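Local coordinates for penicillin binding protein 2X (Streptococcus thermophilus, PDB 5U47) that probably cross-links the peptides of adjacent glycan strands in septal cell-wall peptidoglycan as a transpeptidase, and is a target of beta-lactam antibiotics, at residues 193-196 against 200-203; 321-326 against 362-367. The protein carries 1 engineered substitution. One frame throughout, in Å; residues are numbered along the deposited sequence.

In the fold
The two contacts lie on opposite sides of the centre of an elongated chain, their centres 76 Å apart and their nearest atoms about 64 Å apart, and they share neither strand, helix nor sheet. Contact 1 comes first along the sequence and closes before contact 2 opens. It is a local turn between strands 189-192 and 207-210, in the dimerisation domain. Contact 2 belongs to the transpeptidase domain, where the strand 323-325 faces the last turn of helix 356-366. One contact is held by backbone hydrogen bonds over a short sequence span; the other is a surface touch of one glutamine on two aliphatic side chains. Neither touches the other, and each belongs to a different domain.

Contact 1. Residues 193-196 against 200-203; sequences YEKD and NTLL
Y193 and T201 make the closest carbon-carbon approach of this short reversal of the chain, the ring atom CD2 of Y193 lying a snug 3.2 Å from the methyl CG2 of T201. The methyl approaches the ring obliquely. It is put there because CG2 of T201 is anti to its own backbone N, while OG1 takes the other branch. The carbonyl O of L202 comes to the edge of the same ring, in its plane, and L203 CD2 adds a more distant apolar touch at CE2.

Beside this packing the two backbones form a single bridge, with K195 opposite T201 as a non-hydrogen-bonded antiparallel pair. The flanking bonds run from L202 N to E194 O, 2.8 Å and nearly straight at 165°, and from D196 N to N200 O, 3.1 Å. The N200 carbonyl O also receives a CA-H contact from K195, and the CB and CG of L202 lie against the carbonyl O of E194.

The outer end is looser. D196 folds its carboxylate back with chi1 at 56°, so that OD1 stands 2.7 Å from N200 N in a strongly bent, weak bond (124°). OD2 makes a second weak bond with N200 ND2, at 3.4 Å. The carboxylate and amide planes are well inclined to each other, and N200 is exposed. The side chain of K195 runs alongside T201, pointing the same way, without bonding to it.

The whole turn lies within the connection between strands 189-192 and 207-210. Y193 OH is hydrogen-bonded to E137 on strand 134-143, E194 OE2 to Y60, and the carbonyl O of L203 to Q104 on strand 104-105.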
# COMPACT_ATOMS: atom_id res chain seq x y z
N TYR A 193 -23.18 14.41 -29.61
CA TYR A 193 -22.24 14.78 -30.65
C TYR A 193 -23.02 14.81 -31.92
O TYR A 193 -23.99 14.10 -32.06
CB TYR A 193 -21.16 13.72 -30.83
CG TYR A 193 -20.07 13.74 -29.80
CD1 TYR A 193 -20.32 13.39 -28.48
CD2 TYR A 193 -18.76 14.04 -30.17
CE1 TYR A 193 -19.30 13.39 -27.54
CE2 TYR A 193 -17.73 14.02 -29.24
CZ TYR A 193 -18.01 13.70 -27.93
OH TYR A 193 -16.99 13.70 -27.01
N GLU A 194 -22.60 15.65 -32.86
CA GLU A 194 -23.20 15.66 -34.18
C GLU A 194 -22.62 14.45 -34.92
O GLU A 194 -21.50 14.00 -34.61
CB GLU A 194 -22.87 16.96 -34.91
CG GLU A 194 -23.47 18.19 -34.24
CD GLU A 194 -23.04 19.50 -34.89
OE1 GLU A 194 -23.90 20.39 -35.05
OE2 GLU A 194 -21.86 19.64 -35.25
N LYS A 195 -23.40 13.89 -35.85
CA LYS A 195 -22.99 12.73 -36.64
C LYS A 195 -23.14 13.02 -38.12
O LYS A 195 -23.96 13.85 -38.52
CB LYS A 195 -23.83 11.48 -36.30
CG LYS A 195 -23.63 10.87 -34.91
CD LYS A 195 -24.54 11.47 -33.84
CE LYS A 195 -24.04 11.16 -32.42
NZ LYS A 195 -23.85 9.72 -32.12
N ASP A 196 -22.33 12.35 -38.94
CA ASP A 196 -22.48 12.45 -40.40
C ASP A 196 -23.68 11.56 -40.78
O ASP A 196 -24.27 10.92 -39.91
CB ASP A 196 -21.19 12.06 -41.15
CG ASP A 196 -20.69 10.66 -40.80
OD1 ASP A 196 -21.37 9.92 -40.06
OD2 ASP A 196 -19.59 10.30 -41.28
N ASN A 200 -21.40 8.09 -38.03
CA ASN A 200 -20.09 8.30 -37.39
C ASN A 200 -20.03 9.63 -36.64
O ASN A 200 -20.45 10.66 -37.15
CB ASN A 200 -18.97 8.26 -38.43
CG ASN A 200 -18.95 6.97 -39.22
OD1 ASN A 200 -19.09 5.88 -38.66
ND2 ASN A 200 -18.75 7.08 -40.53
N THR A 201 -19.47 9.59 -35.43
CA THR A 201 -19.36 10.76 -34.58
C THR A 201 -18.40 11.84 -35.11
O THR A 201 -17.27 11.53 -35.47
CB THR A 201 -18.85 10.35 -33.17
OG1 THR A 201 -19.73 9.36 -32.63
CG2 THR A 201 -18.80 11.53 -32.23
N LEU A 202 -18.87 13.09 -35.17
CA LEU A 202 -18.06 14.23 -35.58
C LEU A 202 -17.44 14.77 -34.30
O LEU A 202 -18.16 15.17 -33.39
CB LEU A 202 -18.91 15.32 -36.24
CG LEU A 202 -19.69 14.93 -37.50
CD1 LEU A 202 -20.48 16.12 -38.02
CD2 LEU A 202 -18.75 14.40 -38.58
N LEU A 203 -16.12 14.77 -34.22
CA LEU A 203 -15.44 15.21 -33.00
C LEU A 203 -15.34 16.73 -32.85
O LEU A 203 -15.29 17.47 -33.85
CB LEU A 203 -14.06 14.55 -32.91
CG LEU A 203 -14.08 13.01 -32.84
CD1 LEU A 203 -12.68 12.44 -32.98
CD2 LEU A 203 -14.74 12.51 -31.55

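Contact 2. Residues 321-326 against 362-367; sequences NGIKVG and LEQAMG
Q364 reaches across to I323 and V325, joining the end of helix 356-366 to a two-stranded antiparallel hairpin, strands 323-325 and 328-330, within the transpeptidase domain, which has the penicillin-recognising fold shared with serine beta-lactamases. The amide nitrogen does most of the touching: NE2 of Q364 lies 3.4 Å from CD1 of I323 and equally 3.4 Å from CG2 of V325. Its oxygen OE1 approaches the same I323 methyl at 3.6 Å. No hydrogen bond spans the gap, so the amide merely rests on two hydrocarbon tips. I323 meets it from the opposing direction, whereas V325 and the glutamine slide past each other. Q364 is exposed and was modelled in two conformers, so the touch may be only partly occupied.

Reach comes from chain shape. The glutamine continues extended beyond CG (chi2 -179°), and I323 answers with an extended arm of its own, CG1 anti to the backbone N, which carries CD1 outward. The backbones themselves stay apart, the axes of strand 323-325 and helix 362-366 approaching no nearer than 11.7 Å at an angle of 50°.

Further out, alternation along the strand sends I323 and V325 toward the helix and K324 away, where K324 touches E329 of the partner strand. I330 lies against both I323 and V325, and A404 of helix 400-405 also meets V325. On the helix side, E363 packs on that same helix 400-405, and its carboxylate lies close to that of D368, an approach of like charges that might raise the pKa of one of them. M366 is buried against helix 297-308. G367 follows with positive phi, at the N-cap position of helix 368-377, and its N bonds to the carbonyl O of E363 at 2.8 Å.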
# COMPACT_ATOMS: atom_id res chain seq x y z
N ASN A 321 25.62 -29.08 18.61
CA ASN A 321 25.02 -30.25 17.96
C ASN A 321 23.72 -29.92 17.25
O ASN A 321 23.06 -30.81 16.72
CB ASN A 321 24.77 -31.34 19.01
CG ASN A 321 26.05 -31.91 19.58
OD1 ASN A 321 26.15 -32.13 20.78
ND2 ASN A 321 27.04 -32.12 18.73
N GLY A 322 23.38 -28.63 17.21
CA GLY A 322 22.12 -28.22 16.62
C GLY A 322 20.98 -28.75 17.46
O GLY A 322 21.16 -29.06 18.64
N ILE A 323 19.82 -28.86 16.85
CA ILE A 323 18.64 -29.37 17.53
C ILE A 323 17.79 -30.09 16.51
O ILE A 323 17.67 -29.64 15.37
CB ILE A 323 17.86 -28.25 18.28
CG1 ILE A 323 16.72 -28.87 19.09
CG2 ILE A 323 17.32 -27.20 17.32
CD1 ILE A 323 16.07 -27.89 20.06
N LYS A 324 17.21 -31.21 16.92
CA LYS A 324 16.44 -32.04 16.01
C LYS A 324 14.94 -31.95 16.33
O LYS A 324 14.54 -32.09 17.47
CB LYS A 324 16.93 -33.48 16.13
CG LYS A 324 16.90 -34.27 14.84
CD LYS A 324 17.44 -35.68 15.05
CE LYS A 324 17.86 -36.35 13.74
NZ LYS A 324 16.81 -36.27 12.69
N VAL A 325 14.14 -31.70 15.30
CA VAL A 325 12.69 -31.64 15.44
C VAL A 325 12.12 -32.57 14.39
O VAL A 325 12.31 -32.35 13.19
CB VAL A 325 12.15 -30.22 15.23
CG1 VAL A 325 10.62 -30.22 15.27
CG2 VAL A 325 12.72 -29.28 16.28
N GLY A 326 11.40 -33.60 14.84
CA GLY A 326 10.86 -34.61 13.95
C GLY A 326 12.05 -35.34 13.34
O GLY A 326 12.88 -35.88 14.08
N LEU A 362 13.50 -21.87 22.54
CA LEU A 362 12.48 -21.00 23.15
C LEU A 362 11.08 -21.42 22.70
O LEU A 362 10.14 -21.44 23.50
CB LEU A 362 12.72 -19.52 22.83
CG LEU A 362 13.92 -18.85 23.51
CD1 LEU A 362 14.08 -17.40 23.07
CD2 LEU A 362 13.80 -18.95 25.03
N GLU A 363 10.96 -21.78 21.41
CA GLU A 363 9.70 -22.27 20.84
C GLU A 363 9.24 -23.56 21.52
O GLU A 363 8.05 -23.71 21.82
CB GLU A 363 9.85 -22.51 19.33
CG GLU A 363 8.54 -22.79 18.58
CD GLU A 363 8.00 -24.21 18.72
OE1 GLU A 363 8.79 -25.17 18.79
OE2 GLU A 363 6.76 -24.37 18.74
N GLN A 364 10.17 -24.48 21.76
CA GLN A 364 9.86 -25.75 22.43
C GLN A 364 9.48 -25.55 23.89
O GLN A 364 8.65 -26.27 24.42
CB GLN A 364 11.04 -26.73 22.32
CG GLN A 364 11.33 -27.21 20.90
CD GLN A 364 12.49 -28.19 20.83
OE1 GLN A 364 13.07 -28.57 21.84
NE2 GLN A 364 12.82 -28.61 19.62
N ALA A 365 10.08 -24.55 24.53
CA ALA A 365 9.81 -24.23 25.95
C ALA A 365 8.41 -23.67 26.15
O ALA A 365 7.82 -23.87 27.20
CB ALA A 365 10.84 -23.23 26.48
N MET A 366 7.90 -22.93 25.17
CA MET A 366 6.54 -22.42 25.29
C MET A 366 5.60 -23.49 24.73
O MET A 366 4.48 -23.62 25.20
CB MET A 366 6.38 -21.04 24.63
CG MET A 366 6.40 -20.98 23.13
SD MET A 366 6.21 -19.25 22.57
CE MET A 366 7.88 -18.63 22.79
N GLY A 367 6.08 -24.26 23.75
CA GLY A 367 5.30 -25.33 23.13
C GLY A 367 4.62 -24.90 21.84
O GLY A 367 4.33 -23.70 21.64